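Local coordinates for computational Design of Enzyme (Synthetic construct, PDB 3TP4), which is a computationally designed protein of unconfirmed activity, probably built on a family 26 glycosyl hydrolase barrel to hold an activated serine in a catalytic triad, at residues T52-K57 and D62-F67; D96-A101 and N108-G113; D102-V107 and L353-V358; E153-S158 and S211-A216; S158-D161 and L165-I168. All coordinates share one frame; numbering follows the deposited sequence.

All five contacts belong to the TIM-barrel part of the chain, and four of them join segments within the family 26 glycosyl hydrolase range. Contacts 1 and 2 follow each other in successive beta-alpha-beta units, their centres 13 Å apart, on neighbouring strands 66-70 and 107-113. Contact 3 shares helix 87-104 with contact 2, and its centre is about 9 Å from that of contact 1; by reaching residues 353-358 it brings late chain back to early barrel elements. Contacts 4 and 5 fall inside the loop that contact 3 closes, share Ser158 and are 8 Å apart between centres. Together they fasten helices and connecting loops to the curled parallel sheet, which probably carries the designed triad.

Contact 1: T52-K57 and D62-F67; sequences TTSDVK and DFPAVF
Ser54 OG is gripped twice: it accepts the backbone N-H of Val56, with Val56 N 3.0 Å from Ser54 OG, and is hydrogen-bonded to Thr39 OG1, while CB of the same serine rests 3.8 Å from Phe63 CD2. A serine suits this N-cap position of helix 55-60, since its hydroxyl can fold over to accept a first-turn N-H that has no carbonyl partner within the helix. Across the segments Lys57 covers one face of the Phe63 ring. Its CB stands 3.8 Å from the Phe63 ring centroid and only 7° off the normal, a CH-pi contact, and a bend at chi2 (65°) carries the chain on over the rim, Lys57 CD lying 3.8 Å from Phe63 CE1. Lysine suits the place, its long aliphatic chain covering the ring while the ammonium continues to Gly61 O. This is the turn between helix and strand in the beta-alpha-beta unit of strand 32-37, helix 55-60 and strand 66-70, one step of the TIM barrel. At the ring's edge, near its plane, Thr52 O comes within 3.3 Å of Phe63 CZ. Deeper in, Val56 CG1 lies 3.8 Å from Pro64 CD, and Asp62 OD2 is tied to Ser356 OG.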
# COMPACT_ATOMS: atom_id res chain seq x y z
N THR A 52 -9.33 -14.69 -17.15
CA THR A 52 -9.79 -13.98 -18.34
C THR A 52 -11.26 -13.52 -18.27
O THR A 52 -11.73 -12.84 -19.18
CB THR A 52 -9.60 -14.82 -19.62
OG1 THR A 52 -10.57 -15.89 -19.64
CG2 THR A 52 -8.17 -15.40 -19.68
N THR A 53 -11.97 -13.89 -17.21
CA THR A 53 -13.37 -13.49 -17.09
C THR A 53 -13.65 -12.89 -15.72
O THR A 53 -12.92 -13.15 -14.77
CB THR A 53 -14.32 -14.69 -17.31
OG1 THR A 53 -14.06 -15.70 -16.33
CG2 THR A 53 -14.13 -15.26 -18.73
N SER A 54 -14.73 -12.11 -15.62
CA SER A 54 -15.03 -11.33 -14.41
C SER A 54 -16.53 -11.02 -14.28
O SER A 54 -17.19 -10.74 -15.27
CB SER A 54 -14.26 -10.01 -14.46
OG SER A 54 -14.70 -9.11 -13.45
N ASP A 55 -17.05 -11.06 -13.06
CA ASP A 55 -18.42 -10.61 -12.81
C ASP A 55 -18.62 -9.16 -13.27
O ASP A 55 -19.71 -8.77 -13.65
CB ASP A 55 -18.77 -10.67 -11.32
CG ASP A 55 -18.96 -12.09 -10.81
OD1 ASP A 55 -19.03 -13.01 -11.64
OD2 ASP A 55 -19.04 -12.27 -9.58
N VAL A 56 -17.56 -8.37 -13.18
CA VAL A 56 -17.64 -6.97 -13.56
C VAL A 56 -17.88 -6.85 -15.05
O VAL A 56 -18.70 -6.06 -15.49
CB VAL A 56 -16.36 -6.20 -13.19
CG1 VAL A 56 -16.45 -4.77 -13.73
CG2 VAL A 56 -16.16 -6.19 -11.69
N LYS A 57 -17.15 -7.63 -15.83
CA LYS A 57 -17.36 -7.68 -17.27
C LYS A 57 -18.77 -8.17 -17.59
O LYS A 57 -19.46 -7.59 -18.43
CB LYS A 57 -16.29 -8.58 -17.92
CG LYS A 57 -16.54 -8.97 -19.37
CD LYS A 57 -16.51 -7.76 -20.30
CE LYS A 57 -16.72 -8.18 -21.75
NZ LYS A 57 -16.67 -7.03 -22.70
N ASP A 62 -17.73 -4.23 -19.28
CA ASP A 62 -16.28 -3.98 -19.29
C ASP A 62 -15.58 -4.51 -18.03
O ASP A 62 -16.20 -4.66 -16.98
CB ASP A 62 -15.99 -2.48 -19.44
CG ASP A 62 -14.60 -2.20 -20.02
OD1 ASP A 62 -13.82 -3.15 -20.21
OD2 ASP A 62 -14.29 -1.02 -20.28
N PHE A 63 -14.29 -4.78 -18.14
CA PHE A 63 -13.50 -5.16 -16.97
C PHE A 63 -13.21 -3.89 -16.19
O PHE A 63 -13.29 -2.80 -16.73
CB PHE A 63 -12.20 -5.83 -17.40
CG PHE A 63 -12.40 -7.16 -18.07
CD1 PHE A 63 -12.60 -7.25 -19.44
CD2 PHE A 63 -12.36 -8.33 -17.33
CE1 PHE A 63 -12.76 -8.49 -20.05
CE2 PHE A 63 -12.54 -9.58 -17.94
CZ PHE A 63 -12.73 -9.65 -19.30
N PRO A 64 -12.85 -4.03 -14.90
CA PRO A 64 -12.49 -2.84 -14.13
C PRO A 64 -11.20 -2.23 -14.65
O PRO A 64 -10.42 -2.93 -15.30
CB PRO A 64 -12.27 -3.37 -12.71
CG PRO A 64 -11.99 -4.84 -12.90
CD PRO A 64 -12.73 -5.27 -14.11
N ALA A 65 -10.98 -0.95 -14.37
CA ALA A 65 -9.73 -0.30 -14.76
C ALA A 65 -8.61 -0.72 -13.82
O ALA A 65 -7.43 -0.70 -14.19
CB ALA A 65 -9.89 1.23 -14.74
N VAL A 66 -8.97 -1.08 -12.59
CA VAL A 66 -7.98 -1.54 -11.61
C VAL A 66 -8.26 -2.98 -11.19
O VAL A 66 -9.38 -3.31 -10.80
CB VAL A 66 -7.91 -0.60 -10.39
CG1 VAL A 66 -7.23 -1.31 -9.22
CG2 VAL A 66 -7.18 0.73 -10.75
N PHE A 67 -7.25 -3.84 -11.30
CA PHE A 67 -7.36 -5.24 -10.88
C PHE A 67 -6.60 -5.38 -9.56
O PHE A 67 -5.37 -5.21 -9.54
CB PHE A 67 -6.69 -6.16 -11.91
CG PHE A 67 -7.47 -6.33 -13.21
CD1 PHE A 67 -7.79 -5.24 -14.00
CD2 PHE A 67 -7.83 -7.60 -13.66
CE1 PHE A 67 -8.49 -5.40 -15.21
CE2 PHE A 67 -8.53 -7.77 -14.86
CZ PHE A 67 -8.85 -6.67 -15.63

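Contact 2: D96-A101 and N108-G113; sequences DYIRKA and NTVGAG
In the beta-alpha-beta unit made of strand 66-70, helix 87-104 and strand 107-113, a repeating step of the TIM barrel, Ile98 and Ala101 of the helix meet Asn108 and Val110 of the strand that follows. The axes of the two short segments approach to 9.7 Å and run at 150°, roughly antiparallel, as expected where a helix returns the chain to the start of the next strand. Asn108 points its amide at the helix. With CG beside its own backbone N (chi1 -74°), Asn108 ND2 reaches Ile98 O at 3.3 Å, a weak and bent hydrogen bond of 136°. The other amide atom, Asn108 OD1, accepts from Trp69 NE1 and lies 3.5 Å from Ala101 CB; alanine suits that place, its single methyl fitting against the amide oxygen. Ile98 spreads its branches over this group: its CG2 is 3.7 Å from Asn108 ND2, while its CD1 reaches on to Val110 CG2 at 4.3 Å, a looser apolar touch. With a leucine in place of Asn108, Trp69 NE1 would probably be left without its acceptor, and Ile98 O would probably lose its weak bond from the strand. Because asparagine offers both a donor and an acceptor, one buried amide serves two partners at once, its N-H turned weakly to Ile98 O of the helix and its oxygen taken up by Trp69 of the neighbouring strand.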
# COMPACT_ATOMS: atom_id res chain seq x y z
N ASP A 96 0.84 -14.64 -14.03
CA ASP A 96 0.05 -14.88 -15.24
C ASP A 96 -1.22 -14.03 -15.24
O ASP A 96 -1.58 -13.42 -16.25
CB ASP A 96 -0.30 -16.36 -15.35
CG ASP A 96 -1.15 -16.66 -16.58
OD1 ASP A 96 -0.70 -16.35 -17.70
OD2 ASP A 96 -2.27 -17.20 -16.42
N TYR A 97 -1.90 -13.99 -14.11
CA TYR A 97 -3.13 -13.21 -13.97
C TYR A 97 -2.86 -11.70 -14.06
O TYR A 97 -3.70 -10.95 -14.56
CB TYR A 97 -3.83 -13.55 -12.66
CG TYR A 97 -4.69 -14.79 -12.73
CD1 TYR A 97 -4.29 -15.91 -13.46
CD2 TYR A 97 -5.90 -14.85 -12.05
CE1 TYR A 97 -5.08 -17.05 -13.51
CE2 TYR A 97 -6.69 -15.97 -12.10
CZ TYR A 97 -6.28 -17.07 -12.83
OH TYR A 97 -7.08 -18.19 -12.87
N ILE A 98 -1.69 -11.27 -13.59
CA ILE A 98 -1.28 -9.87 -13.70
C ILE A 98 -1.01 -9.53 -15.15
O ILE A 98 -1.37 -8.46 -15.64
CB ILE A 98 -0.01 -9.57 -12.85
CG1 ILE A 98 -0.38 -9.41 -11.37
CG2 ILE A 98 0.70 -8.31 -13.35
CD1 ILE A 98 0.83 -9.36 -10.43
N ARG A 99 -0.37 -10.46 -15.86
CA ARG A 99 -0.10 -10.28 -17.29
C ARG A 99 -1.41 -10.17 -18.08
O ARG A 99 -1.55 -9.32 -18.97
CB ARG A 99 0.75 -11.45 -17.82
CG ARG A 99 2.24 -11.31 -17.55
CD ARG A 99 3.00 -12.64 -17.66
NE ARG A 99 2.55 -13.45 -18.80
CZ ARG A 99 2.84 -13.18 -20.07
NH1 ARG A 99 3.59 -12.13 -20.37
NH2 ARG A 99 2.38 -13.97 -21.03
N LYS A 100 -2.36 -11.04 -17.75
CA LYS A 100 -3.66 -11.05 -18.40
C LYS A 100 -4.40 -9.74 -18.18
O LYS A 100 -5.07 -9.23 -19.08
CB LYS A 100 -4.49 -12.23 -17.89
CG LYS A 100 -4.12 -13.56 -18.55
CD LYS A 100 -4.70 -14.76 -17.82
CE LYS A 100 -4.48 -16.07 -18.63
NZ LYS A 100 -4.57 -17.28 -17.75
N ALA A 101 -4.25 -9.18 -16.98
CA ALA A 101 -4.94 -7.94 -16.64
C ALA A 101 -4.30 -6.81 -17.42
O ALA A 101 -4.99 -5.94 -17.95
CB ALA A 101 -4.84 -7.68 -15.14
N ASN A 108 -2.72 -2.84 -12.26
CA ASN A 108 -2.64 -3.83 -11.20
C ASN A 108 -2.25 -3.24 -9.85
O ASN A 108 -1.30 -2.45 -9.76
CB ASN A 108 -1.64 -4.94 -11.57
CG ASN A 108 -2.18 -5.89 -12.63
OD1 ASN A 108 -2.94 -6.82 -12.32
ND2 ASN A 108 -1.79 -5.68 -13.88
N THR A 109 -2.97 -3.62 -8.81
CA THR A 109 -2.55 -3.32 -7.45
C THR A 109 -2.46 -4.60 -6.63
O THR A 109 -3.31 -5.49 -6.74
CB THR A 109 -3.50 -2.32 -6.77
OG1 THR A 109 -2.98 -2.00 -5.47
CG2 THR A 109 -4.88 -2.92 -6.62
N VAL A 110 -1.41 -4.69 -5.82
CA VAL A 110 -1.13 -5.85 -4.99
C VAL A 110 -0.92 -5.39 -3.56
O VAL A 110 -0.07 -4.53 -3.29
CB VAL A 110 0.13 -6.60 -5.46
CG1 VAL A 110 0.58 -7.61 -4.41
CG2 VAL A 110 -0.09 -7.26 -6.84
N GLY A 111 -1.69 -5.95 -2.64
CA GLY A 111 -1.64 -5.53 -1.24
C GLY A 111 -1.20 -6.68 -0.35
O GLY A 111 -1.52 -7.83 -0.62
N ALA A 112 -0.44 -6.37 0.69
CA ALA A 112 -0.06 -7.37 1.68
C ALA A 112 -0.78 -7.06 2.98
O ALA A 112 -0.47 -6.05 3.64
CB ALA A 112 1.46 -7.36 1.89
N GLY A 113 -1.74 -7.90 3.35
CA GLY A 113 -2.52 -7.68 4.55
C GLY A 113 -1.73 -8.08 5.77
O GLY A 113 -0.58 -8.50 5.66

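Contact 3: D102-V107 and L353-V358; sequences DAIGGV and LFASEV
Helix 87-104 ends in a Schellman motif, with Gly105 at positive phi (114°) as the C-prime residue and Gly106 N bonded to Ala101 O, and this turn lays the Gly105 backbone against Ala355 and Val358. The turn leads into strand 107-113 of the TIM barrel, so the contact closes the barrel's early part against the loop that follows strand 352-353. Glycine fits because at this phi a beta-carbon would crowd the carbonyl oxygen of the residue before; the same missing atom would face Ala355 O. Gly105 O meets the branched end of Val358, lying 3.6 Å from Val358 CB and 3.7 Å from Val358 CG1. Beside it Ile104 CG2 touches Ala355 CB at 4.1 Å, the small alanine methyl meeting the isoleucine branch at van der Waals range. No hydrogen bond crosses the contact, so shape does the work, while Ala355 pairs through its backbone with Phe63 and Val358 also touches Leu33 and Tyr23. The 3-10 turn 355-357 holds itself in form: Phe354 N donates to Glu357 OE1 at 2.8 Å and 164°, meeting the carboxylate oxygen almost head-on, and Glu357 N returns a bond to Phe354 O, also at 2.8 Å.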
# COMPACT_ATOMS: atom_id res chain seq x y z
N ASP A 102 -2.98 -6.83 -17.49
CA ASP A 102 -2.26 -5.83 -18.26
C ASP A 102 -2.69 -5.92 -19.72
O ASP A 102 -2.88 -4.91 -20.39
CB ASP A 102 -0.74 -6.04 -18.16
CG ASP A 102 0.04 -5.08 -19.03
OD1 ASP A 102 0.13 -3.88 -18.69
OD2 ASP A 102 0.58 -5.52 -20.07
N ALA A 103 -2.85 -7.15 -20.22
CA ALA A 103 -3.21 -7.34 -21.63
C ALA A 103 -4.64 -6.86 -21.87
O ALA A 103 -4.96 -6.30 -22.92
CB ALA A 103 -3.06 -8.79 -22.03
N ILE A 104 -5.50 -7.06 -20.87
CA ILE A 104 -6.86 -6.54 -20.93
C ILE A 104 -6.86 -5.01 -20.96
O ILE A 104 -7.75 -4.40 -21.55
CB ILE A 104 -7.72 -7.07 -19.77
CG1 ILE A 104 -8.08 -8.54 -20.02
CG2 ILE A 104 -9.00 -6.26 -19.63
CD1 ILE A 104 -8.80 -9.20 -18.90
N GLY A 105 -5.86 -4.39 -20.34
CA GLY A 105 -5.76 -2.94 -20.32
C GLY A 105 -5.93 -2.34 -18.93
O GLY A 105 -5.98 -1.12 -18.77
N GLY A 106 -6.01 -3.20 -17.92
CA GLY A 106 -6.18 -2.74 -16.55
C GLY A 106 -4.88 -2.36 -15.86
O GLY A 106 -3.79 -2.65 -16.36
N VAL A 107 -5.00 -1.70 -14.70
CA VAL A 107 -3.87 -1.37 -13.83
C VAL A 107 -3.88 -2.32 -12.62
O VAL A 107 -4.93 -2.58 -12.04
CB VAL A 107 -3.94 0.11 -13.35
CG1 VAL A 107 -2.87 0.40 -12.28
CG2 VAL A 107 -3.79 1.07 -14.53
N LEU A 353 -14.10 5.12 -14.63
CA LEU A 353 -13.35 4.56 -15.75
C LEU A 353 -13.15 3.07 -15.59
O LEU A 353 -12.82 2.57 -14.51
CB LEU A 353 -11.99 5.25 -15.91
CG LEU A 353 -12.07 6.76 -16.18
CD1 LEU A 353 -10.69 7.39 -16.23
CD2 LEU A 353 -12.82 7.03 -17.47
N PHE A 354 -13.37 2.36 -16.69
CA PHE A 354 -13.15 0.92 -16.73
C PHE A 354 -12.01 0.61 -17.71
O PHE A 354 -11.46 1.53 -18.33
CB PHE A 354 -14.46 0.22 -17.07
CG PHE A 354 -15.44 0.21 -15.93
CD1 PHE A 354 -15.96 1.40 -15.43
CD2 PHE A 354 -15.80 -0.99 -15.33
CE1 PHE A 354 -16.84 1.40 -14.36
CE2 PHE A 354 -16.68 -1.00 -14.26
CZ PHE A 354 -17.20 0.20 -13.77
N ALA A 355 -11.66 -0.66 -17.84
CA ALA A 355 -10.50 -1.09 -18.62
C ALA A 355 -10.38 -0.46 -20.01
O ALA A 355 -9.30 0.03 -20.38
CB ALA A 355 -10.47 -2.59 -18.75
N SER A 356 -11.45 -0.50 -20.79
CA SER A 356 -11.37 0.03 -22.15
C SER A 356 -11.22 1.55 -22.17
O SER A 356 -10.95 2.14 -23.21
CB SER A 356 -12.58 -0.41 -22.99
OG SER A 356 -13.76 0.18 -22.51
N GLU A 357 -11.37 2.20 -21.02
CA GLU A 357 -11.18 3.65 -20.98
C GLU A 357 -9.80 4.06 -20.48
O GLU A 357 -9.50 5.25 -20.38
CB GLU A 357 -12.28 4.32 -20.16
CG GLU A 357 -13.65 4.27 -20.85
CD GLU A 357 -14.79 4.25 -19.87
OE1 GLU A 357 -14.72 3.50 -18.88
OE2 GLU A 357 -15.77 5.00 -20.09
N VAL A 358 -8.95 3.09 -20.17
CA VAL A 358 -7.59 3.41 -19.72
C VAL A 358 -6.69 3.57 -20.93
O VAL A 358 -6.49 2.62 -21.68
CB VAL A 358 -7.02 2.31 -18.82
CG1 VAL A 358 -5.52 2.57 -18.55
CG2 VAL A 358 -7.81 2.22 -17.53

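Contact 4: E153-S158 and S211-A216; sequences ELADAS and SNFLYA
Ala155, near the end of helix 141-157, meets Asn212 and Phe213 where strand 213-217 begins, so that in this TIM barrel the helix reaches past strand 168-174 to the strand beyond. The close-packed part centres on Ala155. Its carbonyl oxygen accepts from Asn212 ND2 at 3.2 Å (145°) and from Ser158 N at 3.3 Å, and the two donors come from opposite faces of the carbonyl plane. Asn212 holds its amide there with CG wedged between backbone N and carbonyl carbon (chi1 59°), and the same ND2 also donates to Ile166 O. Ala155 CB sits 3.7 Å from Asn212 OD1 and likewise 3.7 Å from Phe213 CE1; alanine's small methyl lets the strand come this near. The Phe213 ring is stacked on Phe170 as well, and so is buried among aromatic and aliphatic neighbours. Were a valine to stand at Asn212, Ile166 O and Ala155 O would both probably lose an N-H donor, leaving the loop just before strand 213-217 less firmly tied to the helix. The other side of the helix is looser: Glu153 and Asp156 are exposed, Asp156 OD1 pairing with Arg159. At the helix end Ser158 only approaches Asn212, and its hydroxyl turns back: Ser158 OG donates to Leu154 O at 3.0 Å, from 41° above that carbonyl's plane.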
# COMPACT_ATOMS: atom_id res chain seq x y z
N GLU A 153 10.24 -11.74 -6.23
CA GLU A 153 10.11 -12.75 -7.29
C GLU A 153 8.89 -12.47 -8.16
O GLU A 153 8.95 -12.54 -9.38
CB GLU A 153 9.98 -14.14 -6.66
CG GLU A 153 11.28 -14.75 -6.18
CD GLU A 153 12.12 -15.30 -7.33
OE1 GLU A 153 11.66 -15.20 -8.49
OE2 GLU A 153 13.22 -15.82 -7.07
N LEU A 154 7.78 -12.14 -7.51
CA LEU A 154 6.55 -11.83 -8.23
C LEU A 154 6.76 -10.61 -9.10
O LEU A 154 6.38 -10.59 -10.28
CB LEU A 154 5.41 -11.57 -7.25
CG LEU A 154 4.13 -11.02 -7.90
CD1 LEU A 154 3.47 -12.07 -8.77
CD2 LEU A 154 3.16 -10.49 -6.85
N ALA A 155 7.35 -9.58 -8.51
CA ALA A 155 7.64 -8.36 -9.24
C ALA A 155 8.40 -8.68 -10.53
O ALA A 155 8.03 -8.23 -11.61
CB ALA A 155 8.44 -7.39 -8.37
N ASP A 156 9.47 -9.46 -10.41
CA ASP A 156 10.32 -9.75 -11.58
C ASP A 156 9.62 -10.62 -12.63
O ASP A 156 9.92 -10.52 -13.83
CB ASP A 156 11.65 -10.39 -11.15
CG ASP A 156 12.55 -10.69 -12.34
OD1 ASP A 156 13.03 -9.74 -12.99
OD2 ASP A 156 12.79 -11.89 -12.63
N ALA A 157 8.69 -11.46 -12.19
CA ALA A 157 7.94 -12.33 -13.10
C ALA A 157 6.79 -11.61 -13.83
O ALA A 157 6.30 -12.07 -14.87
CB ALA A 157 7.41 -13.56 -12.35
N SER A 158 6.35 -10.49 -13.28
CA SER A 158 5.26 -9.73 -13.91
C SER A 158 5.77 -8.93 -15.09
O SER A 158 6.00 -7.72 -15.00
CB SER A 158 4.57 -8.83 -12.89
OG SER A 158 4.02 -9.62 -11.85
N SER A 211 12.07 -2.68 -9.56
CA SER A 211 12.00 -1.42 -10.29
C SER A 211 10.63 -1.15 -10.89
O SER A 211 10.45 -0.15 -11.58
CB SER A 211 13.07 -1.39 -11.39
OG SER A 211 12.81 -2.38 -12.37
N ASN A 212 9.66 -2.02 -10.64
CA ASN A 212 8.32 -1.85 -11.21
C ASN A 212 7.22 -1.68 -10.16
O ASN A 212 6.05 -2.00 -10.42
CB ASN A 212 7.97 -2.97 -12.22
CG ASN A 212 8.03 -4.36 -11.59
OD1 ASN A 212 8.91 -4.65 -10.78
ND2 ASN A 212 7.08 -5.22 -11.94
N PHE A 213 7.59 -1.18 -8.98
CA PHE A 213 6.63 -0.87 -7.93
C PHE A 213 6.40 0.64 -7.74
O PHE A 213 7.34 1.45 -7.76
CB PHE A 213 7.06 -1.44 -6.57
CG PHE A 213 6.74 -2.90 -6.37
CD1 PHE A 213 6.16 -3.64 -7.37
CD2 PHE A 213 7.01 -3.51 -5.15
CE1 PHE A 213 5.86 -4.98 -7.17
CE2 PHE A 213 6.72 -4.84 -4.95
CZ PHE A 213 6.14 -5.58 -5.96
N LEU A 214 5.13 0.98 -7.54
CA LEU A 214 4.73 2.24 -6.91
C LEU A 214 4.24 1.84 -5.52
O LEU A 214 3.67 0.77 -5.35
CB LEU A 214 3.61 2.91 -7.70
CG LEU A 214 3.98 3.32 -9.13
CD1 LEU A 214 2.79 3.96 -9.87
CD2 LEU A 214 5.19 4.28 -9.13
N TYR A 215 4.49 2.68 -4.53
CA TYR A 215 4.24 2.29 -3.15
C TYR A 215 3.02 2.99 -2.57
O TYR A 215 2.97 4.21 -2.51
CB TYR A 215 5.48 2.52 -2.28
CG TYR A 215 6.59 1.55 -2.63
CD1 TYR A 215 7.55 1.87 -3.59
CD2 TYR A 215 6.64 0.29 -2.04
CE1 TYR A 215 8.56 0.98 -3.92
CE2 TYR A 215 7.63 -0.61 -2.38
CZ TYR A 215 8.59 -0.26 -3.31
OH TYR A 215 9.57 -1.16 -3.63
N ALA A 216 2.04 2.20 -2.16
CA ALA A 216 0.80 2.75 -1.61
C ALA A 216 0.73 2.55 -0.10
O ALA A 216 1.24 1.56 0.44
CB ALA A 216 -0.42 2.12 -2.29

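Contact 5: S158-D161 and L165-I168; sequences SRRD and LIPI
Arg159 and Leu165 lie side by side and point the same way, so that the methyl Leu165 CD2 sits over the centre of one face of the guanidinium, 3.6 Å from Arg159 CZ. The arginine chain is extended from CG to NE (chi2 -179°), which keeps its aliphatic part alongside the leucine as well, Arg159 CG lying 3.7 Å from Leu165 CD2. Arginine fits because its flat face tolerates an apolar cover while its N-H groups stay available: NH1 donates to Gly163 O and NH2 forms a salt bridge with Asp156. Between the two residues the backbones form a single beta bridge. Ile166 N donates to Ser158 O at 2.8 Å in an almost straight bond (178°), and this oxygen also lies near Leu165 CA. Arg160 and Ile166 meet at a slant, Arg160 CG touching Ile166 CG1 at 3.7 Å, while Ile168 CD1 rests 3.8 Å from Ser158 OG. The contact thus closes a short loop between helix 141-157 and strand 168-174: Ile166 and Ile168 pack against helix 87-104 and against Asn108 and Val110 of strand 107-113, Arg160 reaches helix 15-27 at Glu16, and Ile168 continues by backbone bonds to Asn212 and Leu214.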
# COMPACT_ATOMS: atom_id res chain seq x y z
N SER A 158 6.35 -10.49 -13.28
CA SER A 158 5.26 -9.73 -13.91
C SER A 158 5.77 -8.93 -15.09
O SER A 158 6.00 -7.72 -15.00
CB SER A 158 4.57 -8.83 -12.89
OG SER A 158 4.02 -9.62 -11.85
N ARG A 159 5.96 -9.63 -16.21
CA ARG A 159 6.52 -9.05 -17.42
C ARG A 159 5.63 -9.38 -18.61
O ARG A 159 5.08 -10.47 -18.70
CB ARG A 159 7.90 -9.64 -17.70
CG ARG A 159 8.97 -9.27 -16.68
CD ARG A 159 10.32 -9.87 -17.06
NE ARG A 159 11.38 -9.48 -16.13
CZ ARG A 159 12.26 -8.50 -16.35
NH1 ARG A 159 12.21 -7.80 -17.48
NH2 ARG A 159 13.19 -8.22 -15.44
N ARG A 160 5.48 -8.42 -19.52
CA ARG A 160 4.79 -8.67 -20.77
C ARG A 160 5.61 -9.62 -21.64
O ARG A 160 6.77 -9.90 -21.34
CB ARG A 160 4.53 -7.36 -21.49
CG ARG A 160 3.74 -6.38 -20.65
CD ARG A 160 3.01 -5.36 -21.50
NE ARG A 160 3.79 -4.16 -21.75
CZ ARG A 160 3.36 -2.93 -21.50
NH1 ARG A 160 2.15 -2.75 -20.99
NH2 ARG A 160 4.14 -1.89 -21.75
N ASP A 161 4.99 -10.13 -22.70
CA ASP A 161 5.63 -11.10 -23.58
C ASP A 161 6.93 -10.55 -24.15
O ASP A 161 7.90 -11.28 -24.33
CB ASP A 161 4.69 -11.51 -24.72
CG ASP A 161 3.46 -12.24 -24.23
OD1 ASP A 161 3.51 -12.83 -23.12
OD2 ASP A 161 2.44 -12.24 -24.95
N LEU A 165 8.62 -5.10 -17.86
CA LEU A 165 8.02 -5.21 -16.54
C LEU A 165 6.70 -4.45 -16.52
O LEU A 165 6.61 -3.34 -17.04
CB LEU A 165 8.96 -4.64 -15.46
CG LEU A 165 10.23 -5.45 -15.19
CD1 LEU A 165 11.33 -4.58 -14.61
CD2 LEU A 165 9.94 -6.64 -14.27
N ILE A 166 5.69 -5.07 -15.92
CA ILE A 166 4.39 -4.43 -15.72
C ILE A 166 4.39 -3.67 -14.39
O ILE A 166 4.67 -4.25 -13.34
CB ILE A 166 3.29 -5.49 -15.69
CG1 ILE A 166 3.31 -6.31 -16.98
CG2 ILE A 166 1.93 -4.86 -15.46
CD1 ILE A 166 2.41 -7.52 -16.92
N PRO A 167 4.09 -2.37 -14.42
CA PRO A 167 4.07 -1.63 -13.15
C PRO A 167 2.99 -2.15 -12.21
O PRO A 167 1.92 -2.58 -12.66
CB PRO A 167 3.78 -0.18 -13.58
CG PRO A 167 4.24 -0.13 -15.03
CD PRO A 167 3.89 -1.48 -15.58
N ILE A 168 3.28 -2.12 -10.91
CA ILE A 168 2.38 -2.62 -9.89
C ILE A 168 2.30 -1.62 -8.75
O ILE A 168 3.33 -1.13 -8.27
CB ILE A 168 2.87 -3.98 -9.34
CG1 ILE A 168 2.72 -5.08 -10.39
CG2 ILE A 168 2.09 -4.38 -8.10
CD1 ILE A 168 3.39 -6.38 -10.00